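PDB 4D7L: peptide methionine sulfoxide reductase MsrA from Corynebacterium diphtheriae, which reduces the S-epimer of methionine sulfoxide in proteins back to methionine, repairing oxidative damage by thiol-disulfide exchange. Local coordinates for residues T56-P61 with Y88-F93; T63-I68 with E118-P123; D35-G40 with T106-T111; T98-Y103 with E206-E211. One frame throughout, in Å; residues are numbered along the deposited sequence.

Interaction 1: residues T56-P61 with Y88-F93; sequences TLRGQP and YTSVGF. With PGE (triethylene glycol), chain G.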
loop_
_atom_site.group_PDB
_atom_site.type_symbol
_atom_site.label_atom_id
_atom_site.label_comp_id
_atom_site.label_asym_id
_atom_site.label_seq_id
_atom_site.Cartn_x
_atom_site.Cartn_y
_atom_site.Cartn_z
ATOM N N THR A 56 -13.856 -3.069 -12.540
ATOM C CA THR A 56 -14.651 -3.367 -11.344
ATOM C C THR A 56 -14.709 -2.215 -10.340
ATOM O O THR A 56 -13.954 -1.238 -10.453
ATOM C CB THR A 56 -14.088 -4.617 -10.631
ATOM O OG1 THR A 56 -12.677 -4.449 -10.444
ATOM C CG2 THR A 56 -14.327 -5.865 -11.492
ATOM N N LEU A 57 -15.605 -2.332 -9.357
ATOM C CA LEU A 57 -15.546 -1.488 -8.149
ATOM C C LEU A 57 -15.465 -2.381 -6.930
ATOM O O LEU A 57 -15.654 -3.566 -7.072
ATOM C CB LEU A 57 -16.766 -0.582 -8.039
ATOM C CG LEU A 57 -16.850 0.565 -9.034
ATOM C CD1 LEU A 57 -18.258 1.163 -9.035
ATOM C CD2 LEU A 57 -15.783 1.614 -8.707
ATOM N N ARG A 58 -15.211 -1.849 -5.734
ATOM C CA ARG A 58 -15.073 -2.736 -4.571
ATOM C C ARG A 58 -16.440 -3.296 -4.180
ATOM O O ARG A 58 -17.470 -2.828 -4.659
ATOM C CB ARG A 58 -14.438 -2.007 -3.376
ATOM C CG ARG A 58 -15.404 -1.114 -2.568
ATOM C CD ARG A 58 -14.723 -0.507 -1.346
ATOM N NE ARG A 58 -13.452 0.146 -1.685
ATOM C CZ ARG A 58 -13.330 1.438 -1.971
ATOM N NH1 ARG A 58 -14.399 2.230 -1.932
ATOM N NH2 ARG A 58 -12.140 1.942 -2.273
ATOM N N GLY A 59 -16.449 -4.339 -3.361
ATOM C CA GLY A 59 -17.693 -4.831 -2.791
ATOM C C GLY A 59 -18.376 -6.010 -3.452
ATOM O O GLY A 59 -19.571 -6.212 -3.258
ATOM N N GLN A 60 -17.613 -6.845 -4.150
ATOM C CA GLN A 60 -18.189 -8.021 -4.790
ATOM C C GLN A 60 -18.337 -9.064 -3.716
ATOM O O GLN A 60 -17.408 -9.277 -2.937
ATOM C CB GLN A 60 -17.318 -8.581 -5.916
ATOM C CG GLN A 60 -17.717 -10.001 -6.360
ATOM C CD GLN A 60 -16.654 -10.719 -7.207
ATOM O OE1 GLN A 60 -16.111 -10.145 -8.159
ATOM N NE2 GLN A 60 -16.346 -11.962 -6.857
ATOM N N PRO A 61 -19.528 -9.670 -3.625
ATOM C CA PRO A 61 -19.801 -10.715 -2.640
ATOM C C PRO A 61 -18.770 -11.821 -2.772
ATOM O O PRO A 61 -18.322 -12.072 -3.883
ATOM C CB PRO A 61 -21.188 -11.227 -3.041
ATOM C CG PRO A 61 -21.805 -10.094 -3.763
ATOM C CD PRO A 61 -20.685 -9.427 -4.502
ATOM N N TYR A 88 -10.189 -6.374 -7.836
ATOM C CA TYR A 88 -10.251 -4.909 -7.791
ATOM C C TYR A 88 -9.051 -4.397 -7.006
ATOM O O TYR A 88 -8.611 -5.046 -6.047
ATOM C CB TYR A 88 -11.554 -4.425 -7.136
ATOM C CG TYR A 88 -11.649 -2.916 -6.931
ATOM C CD1 TYR A 88 -12.008 -2.076 -7.982
ATOM C CD2 TYR A 88 -11.376 -2.335 -5.686
ATOM C CE1 TYR A 88 -12.101 -0.685 -7.801
ATOM C CE2 TYR A 88 -11.459 -0.949 -5.490
ATOM C CZ TYR A 88 -11.837 -0.133 -6.549
ATOM O OH TYR A 88 -11.925 1.240 -6.383
ATOM N N THR A 89 -8.519 -3.246 -7.407
ATOM C CA THR A 89 -7.528 -2.543 -6.590
ATOM C C THR A 89 -7.815 -1.036 -6.558
ATOM O O THR A 89 -8.517 -0.510 -7.428
ATOM C CB THR A 89 -6.075 -2.722 -7.107
ATOM O OG1 THR A 89 -5.951 -2.104 -8.396
ATOM C CG2 THR A 89 -5.679 -4.202 -7.185
ATOM N N SER A 90 -7.283 -0.352 -5.555
ATOM C CA SER A 90 -7.220 1.116 -5.577
ATOM C C SER A 90 -5.979 1.538 -4.807
ATOM O O SER A 90 -5.346 0.704 -4.155
ATOM C CB SER A 90 -8.487 1.755 -4.972
ATOM O OG SER A 90 -8.518 1.605 -3.555
ATOM N N VAL A 91 -5.624 2.812 -4.907
ATOM C CA VAL A 91 -4.527 3.350 -4.125
ATOM C C VAL A 91 -4.988 4.475 -3.227
ATOM O O VAL A 91 -5.986 5.183 -3.488
ATOM C CB VAL A 91 -3.366 3.868 -5.011
ATOM C CG1 VAL A 91 -2.713 2.686 -5.738
ATOM C CG2 VAL A 91 -3.851 4.933 -6.006
ATOM N N GLY A 92 -4.268 4.634 -2.132
ATOM C CA GLY A 92 -4.681 5.627 -1.172
ATOM C C GLY A 92 -3.787 5.550 0.043
ATOM O O GLY A 92 -2.617 5.164 -0.042
ATOM N N PHE A 93 -4.378 5.883 1.185
ATOM C CA PHE A 93 -3.618 6.203 2.392
ATOM C C PHE A 93 -4.215 5.542 3.622
ATOM O O PHE A 93 -5.434 5.580 3.834
ATOM C CB PHE A 93 -3.598 7.725 2.596
ATOM C CG PHE A 93 -3.356 8.494 1.318
ATOM C CD1 PHE A 93 -2.126 8.411 0.675
ATOM C CD2 PHE A 93 -4.352 9.287 0.764
ATOM C CE1 PHE A 93 -1.891 9.105 -0.520
ATOM C CE2 PHE A 93 -4.128 9.987 -0.425
ATOM C CZ PHE A 93 -2.889 9.895 -1.062
HETATM C C1 PGE G . -14.772 -7.277 -8.048
HETATM O O1 PGE G . -15.813 -7.894 -8.778
HETATM C C2 PGE G . -15.465 -6.257 -7.195
HETATM O O2 PGE G . -15.029 -6.187 -5.848
#
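The phenol ring of Y88 carries the backbone of L57 and R58 on one face: R58 N sits 3.6 Å above the plane, over the ring centre, and the carbonyl carbon of L57 lies nearer the rim. At the ring's edge are T56 O, 3.3 Å from Y88 CD1, and T56 OG1, 3.5 Å from the same carbon. The R58 guanidinium has Y88 OH over one face and S90 OG at its edge, 3.9 Å from R58 NH2; its plane stands almost perpendicular to the ring, at 86°. A flat ring suits a partner that is mostly main chain, giving it a broad surface to lie on. With CG anti to its backbone N (chi1 175°), Y88 reaches across beneath the extended loop, and R58 CB adds a touch 3.8 Å from Y88 CE2. The polar groups bind more firmly outside these segments: R58 NE forms a salt bridge with E118, whose carboxylate also bonds S90 OG, and T56 OG1 bonds V87 O. A triethylene glycol, probably from the crystallisation liquor, accepts a hydrogen bond from Q60 N. The 56-61 loop, leading to strand 64-69, thus lies against strand 86-94, flanked in the sheet by strands 114-121 and 208-209.

Interaction 2: residues T63-I68 with E118-P123; sequences TETIYI and EVVYDP. With PGE (triethylene glycol), chain K.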
loop_
_atom_site.group_PDB
_atom_site.type_symbol
_atom_site.label_atom_id
_atom_site.label_comp_id
_atom_site.label_asym_id
_atom_site.label_seq_id
_atom_site.Cartn_x
_atom_site.Cartn_y
_atom_site.Cartn_z
ATOM N N THR A 63 -15.632 -11.813 -1.915
ATOM C CA THR A 63 -14.250 -11.380 -1.931
ATOM C C THR A 63 -13.694 -11.062 -0.524
ATOM O O THR A 63 -14.445 -10.882 0.435
ATOM C CB THR A 63 -14.085 -10.146 -2.845
ATOM O OG1 THR A 63 -14.910 -9.075 -2.375
ATOM C CG2 THR A 63 -14.474 -10.499 -4.269
ATOM N N GLU A 64 -12.368 -10.990 -0.422
ATOM C CA GLU A 64 -11.689 -10.534 0.783
ATOM C C GLU A 64 -10.843 -9.326 0.398
ATOM O O GLU A 64 -10.597 -9.103 -0.796
ATOM C CB GLU A 64 -10.842 -11.660 1.382
ATOM C CG GLU A 64 -11.693 -12.843 1.921
ATOM C CD GLU A 64 -10.866 -14.072 2.391
ATOM O OE1 GLU A 64 -9.608 -14.059 2.311
ATOM O OE2 GLU A 64 -11.491 -15.069 2.836
ATOM N N THR A 65 -10.402 -8.557 1.397
ATOM C CA THR A 65 -9.562 -7.384 1.165
ATOM C C THR A 65 -8.309 -7.435 2.032
ATOM O O THR A 65 -8.380 -7.802 3.215
ATOM C CB THR A 65 -10.319 -6.077 1.470
ATOM O OG1 THR A 65 -11.508 -6.012 0.676
ATOM C CG2 THR A 65 -9.427 -4.854 1.163
ATOM N N ILE A 66 -7.164 -7.103 1.433
ATOM C CA ILE A 66 -5.939 -6.850 2.191
ATOM C C ILE A 66 -5.336 -5.516 1.733
ATOM O O ILE A 66 -5.453 -5.131 0.564
ATOM C CB ILE A 66 -4.924 -8.019 2.038
ATOM C CG1 ILE A 66 -3.719 -7.857 2.983
ATOM C CG2 ILE A 66 -4.517 -8.238 0.554
ATOM C CD1 ILE A 66 -2.700 -9.029 2.856
ATOM N N TYR A 67 -4.726 -4.793 2.669
ATOM C CA TYR A 67 -4.141 -3.488 2.388
ATOM C C TYR A 67 -2.626 -3.584 2.451
ATOM O O TYR A 67 -2.069 -3.983 3.470
ATOM C CB TYR A 67 -4.645 -2.436 3.391
ATOM C CG TYR A 67 -6.135 -2.237 3.317
ATOM C CD1 TYR A 67 -6.989 -3.024 4.078
ATOM C CD2 TYR A 67 -6.696 -1.295 2.451
ATOM C CE1 TYR A 67 -8.372 -2.870 4.010
ATOM C CE2 TYR A 67 -8.083 -1.131 2.378
ATOM C CZ TYR A 67 -8.908 -1.924 3.164
ATOM O OH TYR A 67 -10.264 -1.782 3.101
ATOM N N ILE A 68 -1.961 -3.207 1.366
ATOM C CA ILE A 68 -0.533 -3.464 1.232
ATOM C C ILE A 68 0.258 -2.196 1.028
ATOM O O ILE A 68 -0.060 -1.398 0.129
ATOM C CB ILE A 68 -0.267 -4.401 0.029
ATOM C CG1 ILE A 68 -1.011 -5.724 0.221
ATOM C CG2 ILE A 68 1.243 -4.630 -0.177
ATOM C CD1 ILE A 68 -0.545 -6.480 1.417
ATOM N N GLU A 118 -5.141 -0.998 -1.847
ATOM C CA GLU A 118 -6.294 -1.806 -1.476
ATOM C C GLU A 118 -6.372 -2.961 -2.474
ATOM O O GLU A 118 -6.504 -2.728 -3.668
ATOM C CB GLU A 118 -7.571 -0.972 -1.527
ATOM C CG GLU A 118 -8.861 -1.803 -1.333
ATOM C CD GLU A 118 -10.131 -1.014 -1.605
ATOM O OE1 GLU A 118 -10.101 -0.043 -2.403
ATOM O OE2 GLU A 118 -11.174 -1.378 -1.023
ATOM N N VAL A 119 -6.240 -4.191 -1.993
ATOM C CA VAL A 119 -6.276 -5.364 -2.855
ATOM C C VAL A 119 -7.510 -6.203 -2.526
ATOM O O VAL A 119 -7.610 -6.792 -1.448
ATOM C CB VAL A 119 -5.017 -6.215 -2.686
ATOM C CG1 VAL A 119 -5.043 -7.405 -3.651
ATOM C CG2 VAL A 119 -3.792 -5.368 -2.922
ATOM N N VAL A 120 -8.456 -6.228 -3.443
ATOM C CA VAL A 120 -9.641 -7.039 -3.259
ATOM C C VAL A 120 -9.490 -8.314 -4.069
ATOM O O VAL A 120 -9.251 -8.252 -5.268
ATOM C CB VAL A 120 -10.894 -6.298 -3.699
ATOM C CG1 VAL A 120 -12.123 -7.154 -3.454
ATOM C CG2 VAL A 120 -10.998 -4.962 -2.943
ATOM N N TYR A 121 -9.651 -9.473 -3.436
ATOM C CA TYR A 121 -9.330 -10.714 -4.142
ATOM C C TYR A 121 -10.363 -11.805 -3.916
ATOM O O TYR A 121 -11.105 -11.788 -2.939
ATOM C CB TYR A 121 -7.935 -11.216 -3.729
ATOM C CG TYR A 121 -7.836 -11.577 -2.259
ATOM C CD1 TYR A 121 -7.620 -10.591 -1.297
ATOM C CD2 TYR A 121 -7.968 -12.894 -1.832
ATOM C CE1 TYR A 121 -7.530 -10.906 0.047
ATOM C CE2 TYR A 121 -7.890 -13.220 -0.483
ATOM C CZ TYR A 121 -7.665 -12.223 0.447
ATOM O OH TYR A 121 -7.599 -12.546 1.781
ATOM N N ASP A 122 -10.392 -12.748 -4.857
ATOM C CA ASP A 122 -11.218 -13.940 -4.782
ATOM C C ASP A 122 -10.409 -15.027 -4.083
ATOM O O ASP A 122 -9.453 -15.551 -4.662
ATOM C CB ASP A 122 -11.618 -14.407 -6.191
ATOM C CG ASP A 122 -12.501 -15.666 -6.181
ATOM O OD1 ASP A 122 -12.612 -16.354 -5.133
ATOM O OD2 ASP A 122 -13.053 -15.985 -7.253
ATOM N N PRO A 123 -10.794 -15.380 -2.848
ATOM C CA PRO A 123 -9.994 -16.325 -2.060
ATOM C C PRO A 123 -10.033 -17.741 -2.614
ATOM O O PRO A 123 -9.247 -18.573 -2.175
ATOM C CB PRO A 123 -10.633 -16.253 -0.661
ATOM C CG PRO A 123 -12.003 -15.796 -0.900
ATOM C CD PRO A 123 -11.959 -14.882 -2.100
HETATM C C1 PGE K . -14.384 -7.410 2.100
HETATM O O1 PGE K . -13.841 -7.605 0.806
HETATM C C2 PGE K . -13.252 -7.344 3.110
HETATM O O2 PGE K . -13.682 -6.746 4.317
HETATM O O HOH W 1 -12.632 -3.544 0.097
HETATM O O HOH W 2 -11.523 -0.119 1.505
#
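E64 and Y121 interlock on one face of an antiparallel strand pair, with E64 CB resting over a face of the Y121 ring, 3.4 Å from Y121 CZ. With chi1 at 63°, Y121 CG lies between the backbone N and carbonyl carbon, and the ring comes over E64. E64 OE1 ends 2.6 Å from Y121 OH, at most a weak hydrogen bond, and OE2 lies along P123. Further along, the branched I66 places CG2 against V119 CB at 3.9 Å and meets the Y121 ring, beneath F128 of helix 128-137. On the other face V120 CG1 fills the angle beside T63 CB, 3.6 Å away. Next to it, E118 CG fits into the groove formed by T65 CG2 and Y67 CE2; the E118 carboxylate and the Y67 ring are nearly parallel, 11° between their planes. Two waters link E118 OE2 to T65 OG1 and Y67 OH, R58 forms a salt bridge to that oxygen, and S90 OG bonds OE1. E64 with Y121 and I66 with V119 each exchange two backbone bonds, alternating with the non-hydrogen-bonded pairs T65-V120 and Y67-E118. This antiparallel pairing joins central strands of the mixed sheet in the MsrA alpha/beta fold.

Interaction 3: residues D35-G40 with T106-T111; sequences DALKGG and TCTGRT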
loop_
_atom_site.group_PDB
_atom_site.type_symbol
_atom_site.label_atom_id
_atom_site.label_comp_id
_atom_site.label_asym_id
_atom_site.label_seq_id
_atom_site.Cartn_x
_atom_site.Cartn_y
_atom_site.Cartn_z
ATOM N N ASP A 35 0.011 17.159 16.404
ATOM C CA ASP A 35 0.639 18.045 15.423
ATOM C C ASP A 35 0.291 17.676 13.975
ATOM O O ASP A 35 0.720 18.350 13.048
ATOM C CB ASP A 35 2.155 18.011 15.560
ATOM C CG ASP A 35 2.633 18.493 16.911
ATOM O OD1 ASP A 35 1.968 19.373 17.493
ATOM O OD2 ASP A 35 3.675 17.987 17.379
ATOM N N ALA A 36 -0.470 16.608 13.774
ATOM C CA ALA A 36 -0.728 16.132 12.422
ATOM C C ALA A 36 -1.706 17.050 11.688
ATOM O O ALA A 36 -2.427 17.816 12.318
ATOM C CB ALA A 36 -1.250 14.708 12.463
ATOM N N LEU A 37 -1.706 16.996 10.357
ATOM C CA LEU A 37 -2.655 17.788 9.563
ATOM C C LEU A 37 -4.092 17.407 9.905
ATOM O O LEU A 37 -4.396 16.232 10.151
ATOM C CB LEU A 37 -2.396 17.590 8.057
ATOM C CG LEU A 37 -1.094 18.232 7.573
ATOM C CD1 LEU A 37 -0.725 17.771 6.165
ATOM C CD2 LEU A 37 -1.216 19.771 7.606
ATOM N N LYS A 38 -4.985 18.385 9.893
ATOM C CA LYS A 38 -6.361 18.128 10.317
ATOM C C LYS A 38 -7.180 17.392 9.265
ATOM O O LYS A 38 -8.138 16.709 9.606
ATOM C CB LYS A 38 -7.066 19.438 10.698
ATOM C CG LYS A 38 -6.453 20.081 11.929
ATOM C CD LYS A 38 -6.286 19.077 13.066
ATOM N N GLY A 39 -6.801 17.522 7.999
ATOM C CA GLY A 39 -7.527 16.852 6.928
ATOM C C GLY A 39 -8.941 17.389 6.747
ATOM O O GLY A 39 -9.169 18.586 6.870
ATOM N N GLY A 40 -9.902 16.521 6.452
ATOM C CA GLY A 40 -11.253 17.014 6.260
ATOM C C GLY A 40 -12.255 15.907 6.463
ATOM O O GLY A 40 -11.885 14.732 6.523
ATOM N N THR A 106 -0.380 14.198 2.170
ATOM C CA THR A 106 0.333 13.000 2.583
ATOM C C THR A 106 1.835 13.133 2.288
ATOM O O THR A 106 2.665 12.726 3.105
ATOM C CB THR A 106 -0.238 11.745 1.889
ATOM O OG1 THR A 106 -1.611 11.586 2.272
ATOM C CG2 THR A 106 0.551 10.500 2.260
ATOM N N CYS A 107 2.177 13.741 1.152
ATOM C CA CYS A 107 3.584 13.890 0.763
ATOM C C CYS A 107 4.367 14.793 1.708
ATOM O O CYS A 107 5.600 14.754 1.691
ATOM C CB CYS A 107 3.712 14.429 -0.669
ATOM S SG CYS A 107 3.063 13.283 -1.904
ATOM N N THR A 108 3.688 15.592 2.539
ATOM C CA THR A 108 4.409 16.406 3.541
ATOM C C THR A 108 4.985 15.588 4.695
ATOM O O THR A 108 5.789 16.098 5.498
ATOM C CB THR A 108 3.517 17.484 4.188
ATOM O OG1 THR A 108 2.533 16.844 5.005
ATOM C CG2 THR A 108 2.831 18.353 3.117
ATOM N N GLY A 109 4.515 14.353 4.830
ATOM C CA GLY A 109 4.880 13.510 5.960
ATOM C C GLY A 109 4.062 13.810 7.212
ATOM O O GLY A 109 4.225 13.147 8.221
ATOM N N ARG A 110 3.164 14.796 7.157
ATOM C CA ARG A 110 2.484 15.238 8.394
ATOM C C ARG A 110 1.115 14.595 8.625
ATOM O O ARG A 110 0.346 15.065 9.451
ATOM C CB ARG A 110 2.363 16.760 8.377
ATOM C CG ARG A 110 3.750 17.402 8.354
ATOM C CD ARG A 110 3.692 18.891 8.044
ATOM N NE ARG A 110 2.849 19.616 8.982
ATOM C CZ ARG A 110 2.496 20.890 8.826
ATOM N NH1 ARG A 110 2.913 21.576 7.764
ATOM N NH2 ARG A 110 1.716 21.476 9.724
ATOM N N THR A 111 0.838 13.493 7.931
ATOM C CA THR A 111 -0.394 12.746 8.160
ATOM C C THR A 111 -0.138 11.417 8.852
ATOM O O THR A 111 -1.073 10.792 9.325
ATOM C CB THR A 111 -1.142 12.407 6.843
ATOM O OG1 THR A 111 -0.412 11.390 6.136
ATOM C CG2 THR A 111 -1.355 13.659 5.939
HETATM O O HOH W 3 3.123 18.353 11.607
#
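L37 and R110 cross at about a right angle, where an extended N-terminal loop lies against the turn that follows helix 103-107. That turn contains an ST turn: T108 OG1 accepts from R110 N at 3.0 Å, and T108 OG1 also bonds E105 O in the preceding helix. G109, with its positive phi, takes the chain out of the helix between the two, a backbone shape that glycine adopts readily.

L37 carries most of the apolar contact, and its forked end suits it to reach two parts of the turn. Its CG lies against R110 CB at 3.8 Å. From there the CD1 branch reaches T108 OG1 at 3.6 Å and also touches the methyl of T111, whereas CD2 lies over one face of the R110 guanidinium, 4.0 Å above its plane and toward the rim. The bend of R110 at chi3 (57°) brings the flat group over this methyl; the aliphatic stem packs while the charged end remains at the protein surface.

A backbone bond anchors the crossing: L37 N donates to R110 O at 3.0 Å, with the donor tilted 26° from the carbonyl plane. The small A36 lets the chain pass close to that same oxygen, its CB 3.4 Å away. Beyond the contact, L37 O accepts from T98 OG1, so the loop is also held to the neighbouring 98-103 segment. At the other end of R110, NE donates to a water at 2.9 Å, and this water in turn donates to D35 O.

Interaction 4: residues T98-Y103 with E206-E211; sequences TPNPTY and EYYMAE. With CAC (cacodylate ion), chain D.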
loop_
_atom_site.group_PDB
_atom_site.type_symbol
_atom_site.label_atom_id
_atom_site.label_comp_id
_atom_site.label_asym_id
_atom_site.label_seq_id
_atom_site.Cartn_x
_atom_site.Cartn_y
_atom_site.Cartn_z
ATOM N N THR A 98 -4.504 11.530 9.890
ATOM C CA THR A 98 -5.269 12.590 9.197
ATOM C C THR A 98 -6.462 12.013 8.429
ATOM O O THR A 98 -6.268 11.120 7.606
ATOM C CB THR A 98 -4.394 13.349 8.195
ATOM O OG1 THR A 98 -3.283 13.955 8.877
ATOM C CG2 THR A 98 -5.223 14.419 7.483
ATOM N N PRO A 99 -7.685 12.504 8.689
ATOM C CA PRO A 99 -8.824 11.983 7.909
ATOM C C PRO A 99 -8.889 12.577 6.488
ATOM O O PRO A 99 -8.664 13.782 6.316
ATOM C CB PRO A 99 -10.047 12.407 8.734
ATOM C CG PRO A 99 -9.599 13.629 9.444
ATOM C CD PRO A 99 -8.131 13.413 9.764
ATOM N N ASN A 100 -9.201 11.733 5.505
ATOM C CA ASN A 100 -9.310 12.147 4.110
ATOM C C ASN A 100 -8.234 13.111 3.624
ATOM O O ASN A 100 -8.553 14.216 3.174
ATOM C CB ASN A 100 -10.679 12.781 3.885
ATOM C CG ASN A 100 -11.793 11.831 4.224
ATOM O OD1 ASN A 100 -11.954 10.799 3.562
ATOM N ND2 ASN A 100 -12.574 12.162 5.263
ATOM N N PRO A 101 -6.962 12.695 3.707
ATOM C CA PRO A 101 -5.877 13.560 3.235
ATOM C C PRO A 101 -5.839 13.639 1.706
ATOM O O PRO A 101 -6.203 12.676 1.047
ATOM C CB PRO A 101 -4.624 12.855 3.758
ATOM C CG PRO A 101 -4.994 11.372 3.711
ATOM C CD PRO A 101 -6.469 11.372 4.155
ATOM N N THR A 102 -5.441 14.783 1.162
ATOM C CA THR A 102 -5.068 14.856 -0.245
ATOM C C THR A 102 -3.688 14.240 -0.415
ATOM O O THR A 102 -2.951 14.079 0.553
ATOM C CB THR A 102 -5.010 16.289 -0.756
ATOM O OG1 THR A 102 -3.972 16.988 -0.055
ATOM C CG2 THR A 102 -6.343 17.010 -0.525
ATOM N N TYR A 103 -3.334 13.910 -1.647
ATOM C CA TYR A 103 -2.005 13.406 -1.929
ATOM C C TYR A 103 -0.942 14.416 -1.498
ATOM O O TYR A 103 0.077 14.072 -0.869
ATOM C CB TYR A 103 -1.884 13.097 -3.423
ATOM C CG TYR A 103 -0.511 12.619 -3.840
ATOM C CD1 TYR A 103 -0.018 11.390 -3.398
ATOM C CD2 TYR A 103 0.268 13.372 -4.715
ATOM C CE1 TYR A 103 1.241 10.923 -3.815
ATOM C CE2 TYR A 103 1.515 12.921 -5.127
ATOM C CZ TYR A 103 1.990 11.695 -4.671
ATOM O OH TYR A 103 3.226 11.242 -5.081
ATOM N N GLU A 206 -9.171 3.730 9.237
ATOM C CA GLU A 206 -9.825 3.679 7.911
ATOM C C GLU A 206 -8.799 3.812 6.833
ATOM O O GLU A 206 -7.695 4.312 7.070
ATOM C CB GLU A 206 -10.841 4.829 7.705
ATOM C CG GLU A 206 -11.950 4.926 8.698
ATOM C CD GLU A 206 -12.852 6.113 8.411
ATOM O OE1 GLU A 206 -12.997 6.482 7.227
ATOM O OE2 GLU A 206 -13.394 6.695 9.371
ATOM N N TYR A 207 -9.196 3.415 5.629
ATOM C CA TYR A 207 -8.410 3.637 4.423
ATOM C C TYR A 207 -9.054 4.754 3.614
ATOM O O TYR A 207 -10.279 4.803 3.495
ATOM C CB TYR A 207 -8.345 2.339 3.605
ATOM C CG TYR A 207 -7.912 2.460 2.164
ATOM C CD1 TYR A 207 -6.561 2.579 1.841
ATOM C CD2 TYR A 207 -8.847 2.367 1.114
ATOM C CE1 TYR A 207 -6.136 2.649 0.512
ATOM C CE2 TYR A 207 -8.426 2.440 -0.236
ATOM C CZ TYR A 207 -7.078 2.566 -0.515
ATOM O OH TYR A 207 -6.651 2.620 -1.823
ATOM N N TYR A 208 -8.228 5.636 3.054
ATOM C CA TYR A 208 -8.719 6.786 2.296
ATOM C C TYR A 208 -8.205 6.727 0.874
ATOM O O TYR A 208 -6.996 6.671 0.665
ATOM C CB TYR A 208 -8.254 8.107 2.952
ATOM C CG TYR A 208 -8.684 8.228 4.390
ATOM C CD1 TYR A 208 -10.019 8.517 4.710
ATOM C CD2 TYR A 208 -7.768 8.055 5.431
ATOM C CE1 TYR A 208 -10.438 8.643 6.036
ATOM C CE2 TYR A 208 -8.185 8.170 6.765
ATOM C CZ TYR A 208 -9.509 8.465 7.055
ATOM O OH TYR A 208 -9.906 8.597 8.375
ATOM N N MET A 209 -9.107 6.738 -0.100
ATOM C CA MET A 209 -8.671 6.684 -1.491
ATOM C C MET A 209 -7.974 7.954 -1.911
ATOM O O MET A 209 -8.420 9.042 -1.562
ATOM C CB MET A 209 -9.852 6.446 -2.436
ATOM C CG MET A 209 -10.536 5.116 -2.309
ATOM S SD MET A 209 -11.777 4.951 -3.631
ATOM C CE MET A 209 -10.772 4.598 -5.057
ATOM N N ALA A 210 -6.912 7.809 -2.708
ATOM C CA ALA A 210 -6.256 8.944 -3.342
ATOM C C ALA A 210 -7.124 9.500 -4.478
ATOM O O ALA A 210 -8.062 8.836 -4.919
ATOM C CB ALA A 210 -4.875 8.523 -3.870
ATOM N N GLU A 211 -6.781 10.696 -4.960
ATOM C CA GLU A 211 -7.451 11.329 -6.084
ATOM C C GLU A 211 -7.575 10.399 -7.290
ATOM O O GLU A 211 -6.772 9.491 -7.466
ATOM C CB GLU A 211 -6.675 12.596 -6.512
ATOM C CG GLU A 211 -6.769 13.765 -5.497
ATOM C CD GLU A 211 -5.734 13.686 -4.354
ATOM O OE1 GLU A 211 -5.108 12.621 -4.135
ATOM O OE2 GLU A 211 -5.553 14.710 -3.670
HETATM AS AS CAC D . 4.704 8.382 -5.490
HETATM O O1 CAC D . 4.468 9.229 -3.987
HETATM O O2 CAC D . 6.002 7.237 -5.312
HETATM C C1 CAC D . 5.155 9.668 -6.901
HETATM C C2 CAC D . 3.055 7.433 -5.971
HETATM O O HOH W 4 -7.930 10.606 0.868
#
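Y208 and E211 have the most surface buried here, and they meet N100 and Y103 respectively. The Y208 ring, broad enough to support loop backbone and proline carbons together, lies under the bend of the 98-103 loop, with N100 N over its centre, 3.3 Å above the plane, and the carbonyl carbon of P99 over the rim of the same face. N100 turns its side chain back to the ring, placing OD1 3.2 Å from Y208 CD1 with the amide inclined 68° to the ring plane; its ND2 is bonded to G40 O. P101 CD adds an apolar touch at 3.8 Å from Y208 CD2.

E211 instead meets the start of helix 103-107. Its chain bends at chi2 (85°), bringing the carboxylate to Y103 N, which donates to E211 OE2 at 3.1 Å through the syn lone pair and more weakly to OE1. An acidic group is well placed to satisfy a backbone N-H at the helix start; T102 occupies the N-cap. A water bridges P101 O and M209 O between these two sites. Y103 OH donates to O1 of a cacodylate, probably from the crystallisation liquor, and its side chain lies about 7 Å from that of C72, the predicted active-site cysteine. Short strand 208-209, at the sheet edge beside strand 86-94, thus underlies the loop entering helix 103-107, while Y103 also touches helix 73-81 through Y73.

Interactions 1, 2 and 4 all reach the same mixed sheet and are partly buried, none wholly core, whereas interaction 3 is a surface contact of loop and helix end, its centre about 17 Å from the chain's centre. Interaction 2 is regular strand pairing with paired backbone bonds; interaction 1 depends on an aromatic ring under a loop and has no hydrogen bond between its segments. They meet at E118, which binds both R58 and S90. Interaction 4 mixes aromatic packing with a carboxylate at a helix start, and joins interaction 1 through the neighbouring strands 86-94 and 208-209. Interaction 3 lies alongside interaction 4, linked by L37 with T98 and G40 with N100.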